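PDB 6NST: branched-chain-amino-acid aminotransferase from Pseudomonas aeruginosa, which probably catalyses the reversible, pyridoxal-phosphate-dependent transfer of the amino group of leucine, isoleucine or valine to 2-oxoglutarate. Local coordinates for residues A[8-20]-A[115-127]. The protein carries 1 engineered substitution. Numbering follows the deposited sequence.
Sequences GVIWYDGELVQWR and GLKVHVIIAAWSW
Asp13 grips strand 118-126 with both carboxylate oxygens. Asp13 OD1 accepts a hydrogen bond from Val120 N at 2.7 Å in a nearly straight line (172°), while Asp13 OD2 takes one from His119 ND1, also at 2.7 Å, through its syn lone pair. This second bond is bent: OD2 stands out of the imidazole plane, and carboxylate and ring are turned 33° apart. The backbone N of Asp13 donates in turn to Val120 O; Asp13, second residue of the type I' turn Tyr12-Glu15, is thus held by main chain and side chain together. The carboxylate probably favours a proton on ND1, and NZ of Lys117, above the rim of one imidazole face and too far from Asp13 OD2 for a salt bridge (4.1 Å), may still help to stabilise the carboxylate's charge.

Ahead of the turn, strand 9-12 runs antiparallel to 118-126, with Trp11 and Ile122 as a hydrogen-bonded pair: Ile122 N to Trp11 O is firm, the return bond weak. Next to it, in the non-hydrogen-bonded pair, Ile121 lays CG2 over one face of the Tyr12 ring, a CH-pi contact 3.7 Å from the centroid. With CG1 in the crowded position between backbone N and carbonyl carbon (chi1 55°), CG2 is the branch turned to that ring. On the other side of the sheet Val120 CG1 meets the Trp11 indole edge at CZ3 (3.5 Å), and Ile122 CG1 approaches CE3 obliquely. Farther along, the Trp19 edge reaches Ala124 O and Trp125 CE3, while Ile10 CD1 sits over the centre of one face of the Trp19 ring.

The hairpin of 9-12 and 15-18 forms one margin of the chain's antiparallel sheet, with strand 96-104 along the other side of 118-126. Helix 77-89 packs on Trp11 and Ile122; Val26 and Leu27 of the second subunit pack against Ile121, Ala123 and Trp19.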
loop_
_atom_site.group_PDB
_atom_site.type_symbol
_atom_site.label_atom_id
_atom_site.label_comp_id
_atom_site.label_asym_id
_atom_site.label_seq_id
_atom_site.Cartn_x
_atom_site.Cartn_y
_atom_site.Cartn_z
ATOM N N GLY A 8 -18.303 43.352 -17.346
ATOM C CA GLY A 8 -19.054 42.245 -17.884
ATOM C C GLY A 8 -20.072 41.758 -16.882
ATOM O O GLY A 8 -20.405 42.452 -15.916
ATOM N N VAL A 9 -20.574 40.547 -17.116
ATOM C CA VAL A 9 -21.606 39.960 -16.276
ATOM C C VAL A 9 -21.228 38.526 -15.940
ATOM O O VAL A 9 -20.463 37.870 -16.649
ATOM C CB VAL A 9 -22.998 40.003 -16.945
ATOM C CG1 VAL A 9 -23.471 41.441 -17.094
ATOM C CG2 VAL A 9 -22.960 39.306 -18.297
ATOM N N ILE A 10 -21.781 38.045 -14.831
ATOM C CA ILE A 10 -21.628 36.662 -14.400
ATOM C C ILE A 10 -23.011 36.122 -14.072
ATOM O O ILE A 10 -23.780 36.770 -13.353
ATOM C CB ILE A 10 -20.695 36.534 -13.180
ATOM C CG1 ILE A 10 -19.277 36.976 -13.538
ATOM C CG2 ILE A 10 -20.694 35.107 -12.652
ATOM C CD1 ILE A 10 -18.342 37.040 -12.351
ATOM N N TRP A 11 -23.331 34.948 -14.609
ATOM C CA TRP A 11 -24.566 34.267 -14.244
ATOM C C TRP A 11 -24.459 33.793 -12.800
ATOM O O TRP A 11 -23.538 33.049 -12.452
ATOM C CB TRP A 11 -24.819 33.096 -15.186
ATOM C CG TRP A 11 -26.172 32.469 -15.056
ATOM C CD1 TRP A 11 -27.295 32.791 -15.762
ATOM C CD2 TRP A 11 -26.542 31.398 -14.181
ATOM N NE1 TRP A 11 -28.343 31.989 -15.378
ATOM C CE2 TRP A 11 -27.907 31.127 -14.405
ATOM C CE3 TRP A 11 -25.854 30.643 -13.226
ATOM C CZ2 TRP A 11 -28.593 30.128 -13.715
ATOM C CZ3 TRP A 11 -26.539 29.658 -12.538
ATOM C CH2 TRP A 11 -27.892 29.410 -12.785
ATOM N N TYR A 12 -25.390 34.233 -11.960
ATOM C CA TYR A 12 -25.317 33.996 -10.518
ATOM C C TYR A 12 -26.719 33.641 -10.032
ATOM O O TYR A 12 -27.556 34.528 -9.832
ATOM C CB TYR A 12 -24.766 35.222 -9.800
ATOM C CG TYR A 12 -24.279 34.993 -8.383
ATOM C CD1 TYR A 12 -24.631 33.855 -7.670
ATOM C CD2 TYR A 12 -23.470 35.931 -7.757
ATOM C CE1 TYR A 12 -24.183 33.658 -6.377
ATOM C CE2 TYR A 12 -23.020 35.743 -6.468
ATOM C CZ TYR A 12 -23.378 34.605 -5.781
ATOM O OH TYR A 12 -22.926 34.421 -4.494
ATOM N N ASP A 13 -26.966 32.342 -9.854
ATOM C CA ASP A 13 -28.195 31.828 -9.250
ATOM C C ASP A 13 -29.441 32.299 -10.006
ATOM O O ASP A 13 -30.363 32.891 -9.438
ATOM C CB ASP A 13 -28.274 32.211 -7.767
ATOM C CG ASP A 13 -27.241 31.490 -6.921
ATOM O OD1 ASP A 13 -26.513 30.635 -7.466
ATOM O OD2 ASP A 13 -27.158 31.778 -5.710
ATOM N N GLY A 14 -29.464 32.007 -11.305
ATOM C CA GLY A 14 -30.624 32.267 -12.130
ATOM C C GLY A 14 -30.646 33.615 -12.818
ATOM O O GLY A 14 -31.476 33.822 -13.712
ATOM N N GLU A 15 -29.769 34.538 -12.436
ATOM C CA GLU A 15 -29.764 35.884 -12.984
ATOM C C GLU A 15 -28.342 36.287 -13.343
ATOM O O GLU A 15 -27.367 35.777 -12.787
ATOM C CB GLU A 15 -30.353 36.902 -11.992
ATOM C CG GLU A 15 -31.826 36.700 -11.665
ATOM C CD GLU A 15 -32.334 37.694 -10.636
ATOM O OE1 GLU A 15 -31.510 38.454 -10.084
ATOM O OE2 GLU A 15 -33.556 37.715 -10.378
ATOM N N LEU A 16 -28.237 37.216 -14.288
ATOM C CA LEU A 16 -26.968 37.855 -14.595
ATOM C C LEU A 16 -26.769 39.028 -13.647
ATOM O O LEU A 16 -27.693 39.817 -13.421
ATOM C CB LEU A 16 -26.928 38.339 -16.045
ATOM C CG LEU A 16 -27.045 37.280 -17.141
ATOM C CD1 LEU A 16 -27.265 37.958 -18.478
ATOM C CD2 LEU A 16 -25.806 36.396 -17.181
ATOM N N VAL A 17 -25.569 39.131 -13.084
ATOM C CA VAL A 17 -25.215 40.233 -12.205
ATOM C C VAL A 17 -23.914 40.829 -12.723
ATOM O O VAL A 17 -23.145 40.177 -13.433
ATOM C CB VAL A 17 -25.083 39.782 -10.730
ATOM C CG1 VAL A 17 -23.809 38.977 -10.520
ATOM C CG2 VAL A 17 -25.152 40.976 -9.783
ATOM N N GLN A 18 -23.694 42.100 -12.391
ATOM C CA GLN A 18 -22.445 42.751 -12.759
ATOM C C GLN A 18 -21.262 41.970 -12.200
ATOM O O GLN A 18 -21.334 41.381 -11.118
ATOM C CB GLN A 18 -22.416 44.192 -12.247
ATOM C CG GLN A 18 -23.500 45.086 -12.829
ATOM C CD GLN A 18 -23.311 45.354 -14.312
ATOM O OE1 GLN A 18 -22.242 45.107 -14.872
ATOM N NE2 GLN A 18 -24.354 45.864 -14.957
ATOM N N TRP A 19 -20.166 41.964 -12.962
ATOM C CA TRP A 19 -19.005 41.150 -12.611
ATOM C C TRP A 19 -18.510 41.468 -11.205
ATOM O O TRP A 19 -18.324 40.564 -10.381
ATOM C CB TRP A 19 -17.893 41.365 -13.637
ATOM C CG TRP A 19 -16.807 40.338 -13.584
ATOM C CD1 TRP A 19 -15.829 40.224 -12.641
ATOM C CD2 TRP A 19 -16.581 39.283 -14.527
ATOM N NE1 TRP A 19 -15.011 39.160 -12.933
ATOM C CE2 TRP A 19 -15.450 38.567 -14.088
ATOM C CE3 TRP A 19 -17.223 38.876 -15.699
ATOM C CZ2 TRP A 19 -14.950 37.465 -14.779
ATOM C CZ3 TRP A 19 -16.725 37.781 -16.384
ATOM C CH2 TRP A 19 -15.601 37.089 -15.921
ATOM N N ARG A 20 -18.300 42.752 -10.908
ATOM C CA ARG A 20 -17.805 43.136 -9.593
ATOM C C ARG A 20 -18.839 42.922 -8.495
ATOM O O ARG A 20 -18.474 42.896 -7.315
ATOM C CB ARG A 20 -17.354 44.597 -9.611
ATOM C CG ARG A 20 -16.252 44.890 -10.617
ATOM C CD ARG A 20 -15.985 46.381 -10.721
ATOM N NE ARG A 20 -14.894 46.683 -11.642
ATOM C CZ ARG A 20 -15.046 46.862 -12.951
ATOM N NH1 ARG A 20 -16.250 46.764 -13.499
ATOM N NH2 ARG A 20 -13.996 47.137 -13.712
ATOM N N GLY A 115 -28.213 22.304 6.602
ATOM C CA GLY A 115 -29.086 23.328 6.064
ATOM C C GLY A 115 -28.362 24.250 5.105
ATOM O O GLY A 115 -28.637 25.453 5.055
ATOM N N LEU A 116 -27.434 23.689 4.335
ATOM C CA LEU A 116 -26.623 24.479 3.422
ATOM C C LEU A 116 -27.349 24.697 2.103
ATOM O O LEU A 116 -27.935 23.769 1.537
ATOM C CB LEU A 116 -25.282 23.789 3.170
ATOM C CG LEU A 116 -24.361 23.653 4.382
ATOM C CD1 LEU A 116 -23.100 22.886 4.019
ATOM C CD2 LEU A 116 -24.018 25.026 4.938
ATOM N N LYS A 117 -27.307 25.932 1.614
ATOM C CA LYS A 117 -27.888 26.270 0.325
ATOM C C LYS A 117 -26.842 26.119 -0.771
ATOM O O LYS A 117 -25.670 26.453 -0.581
ATOM C CB LYS A 117 -28.441 27.696 0.335
ATOM C CG LYS A 117 -29.257 28.058 -0.895
ATOM C CD LYS A 117 -29.840 29.458 -0.774
ATOM C CE LYS A 117 -30.664 29.827 -1.997
ATOM N NZ LYS A 117 -29.846 29.806 -3.241
ATOM N N VAL A 118 -27.275 25.603 -1.916
ATOM C CA VAL A 118 -26.409 25.400 -3.070
ATOM C C VAL A 118 -26.528 26.607 -3.988
ATOM O O VAL A 118 -27.636 26.984 -4.393
ATOM C CB VAL A 118 -26.774 24.106 -3.817
ATOM C CG1 VAL A 118 -25.884 23.931 -5.028
ATOM C CG2 VAL A 118 -26.660 22.905 -2.891
ATOM N N HIS A 119 -25.390 27.215 -4.312
ATOM C CA HIS A 119 -25.316 28.327 -5.248
ATOM C C HIS A 119 -24.544 27.900 -6.488
ATOM O O HIS A 119 -23.688 27.012 -6.430
ATOM C CB HIS A 119 -24.642 29.544 -4.611
ATOM C CG HIS A 119 -25.341 30.049 -3.387
ATOM N ND1 HIS A 119 -26.034 31.241 -3.364
ATOM C CD2 HIS A 119 -25.458 29.523 -2.145
ATOM C CE1 HIS A 119 -26.544 31.427 -2.160
ATOM N NE2 HIS A 119 -26.210 30.399 -1.401
ATOM N N VAL A 120 -24.848 28.540 -7.617
ATOM C CA VAL A 120 -24.215 28.224 -8.893
ATOM C C VAL A 120 -23.788 29.527 -9.556
ATOM O O VAL A 120 -24.576 30.475 -9.631
ATOM C CB VAL A 120 -25.161 27.437 -9.822
ATOM C CG1 VAL A 120 -24.479 27.136 -11.145
ATOM C CG2 VAL A 120 -25.628 26.155 -9.152
ATOM N N ILE A 121 -22.546 29.574 -10.040
ATOM C CA ILE A 121 -22.045 30.722 -10.790
ATOM C C ILE A 121 -21.383 30.231 -12.067
ATOM O O ILE A 121 -20.766 29.161 -12.101
ATOM C CB ILE A 121 -21.054 31.582 -9.970
ATOM C CG1 ILE A 121 -19.901 30.722 -9.430
ATOM C CG2 ILE A 121 -21.776 32.303 -8.857
ATOM C CD1 ILE A 121 -18.604 30.875 -10.214
ATOM N N ILE A 122 -21.535 31.015 -13.133
ATOM C CA ILE A 122 -20.912 30.689 -14.410
ATOM C C ILE A 122 -20.242 31.941 -14.958
ATOM O O ILE A 122 -20.911 32.836 -15.490
ATOM C CB ILE A 122 -21.923 30.123 -15.425
ATOM C CG1 ILE A 122 -22.650 28.914 -14.827
ATOM C CG2 ILE A 122 -21.214 29.727 -16.714
ATOM C CD1 ILE A 122 -23.705 28.327 -15.721
ATOM N N ALA A 123 -18.918 32.003 -14.847
ATOM C CA ALA A 123 -18.132 33.138 -15.306
ATOM C C ALA A 123 -17.366 32.763 -16.567
ATOM O O ALA A 123 -16.873 31.637 -16.693
ATOM C CB ALA A 123 -17.158 33.603 -14.221
ATOM N N ALA A 124 -17.265 33.714 -17.495
ATOM C CA ALA A 124 -16.572 33.501 -18.757
ATOM C C ALA A 124 -15.694 34.705 -19.054
ATOM O O ALA A 124 -16.147 35.848 -18.954
ATOM C CB ALA A 124 -17.565 33.268 -19.903
ATOM N N TRP A 125 -14.440 34.444 -19.416
ATOM C CA TRP A 125 -13.494 35.496 -19.750
ATOM C C TRP A 125 -12.694 35.076 -20.974
ATOM O O TRP A 125 -12.566 33.888 -21.280
ATOM C CB TRP A 125 -12.556 35.809 -18.576
ATOM C CG TRP A 125 -11.831 34.610 -18.044
ATOM C CD1 TRP A 125 -10.638 34.116 -18.476
ATOM C CD2 TRP A 125 -12.256 33.755 -16.974
ATOM N NE1 TRP A 125 -10.291 33.006 -17.745
ATOM C CE2 TRP A 125 -11.267 32.764 -16.815
ATOM C CE3 TRP A 125 -13.374 33.734 -16.133
ATOM C CZ2 TRP A 125 -11.363 31.762 -15.851
ATOM C CZ3 TRP A 125 -13.467 32.736 -15.178
ATOM C CH2 TRP A 125 -12.468 31.763 -15.047
ATOM N N SER A 126 -12.159 36.074 -21.675
ATOM C CA SER A 126 -11.419 35.821 -22.904
ATOM C C SER A 126 -10.187 34.964 -22.629
ATOM O O SER A 126 -9.573 35.037 -21.561
ATOM C CB SER A 126 -11.007 37.142 -23.556
ATOM O OG SER A 126 -10.387 36.924 -24.810
ATOM N N TRP A 127 -9.833 34.140 -23.610
ATOM C CA TRP A 127 -8.704 33.225 -23.486
ATOM C C TRP A 127 -7.379 33.972 -23.368
ATOM O O TRP A 127 -6.705 34.224 -24.367
ATOM C CB TRP A 127 -8.666 32.272 -24.681
ATOM C CG TRP A 127 -7.535 31.296 -24.628
ATOM C CD1 TRP A 127 -6.423 31.284 -25.417
ATOM C CD2 TRP A 127 -7.401 30.192 -23.727
ATOM N NE1 TRP A 127 -5.605 30.236 -25.068
ATOM C CE2 TRP A 127 -6.184 29.551 -24.032
ATOM C CE3 TRP A 127 -8.193 29.682 -22.694
ATOM C CZ2 TRP A 127 -5.741 28.425 -23.341
ATOM C CZ3 TRP A 127 -7.751 28.565 -22.010
ATOM C CH2 TRP A 127 -6.536 27.951 -22.335
#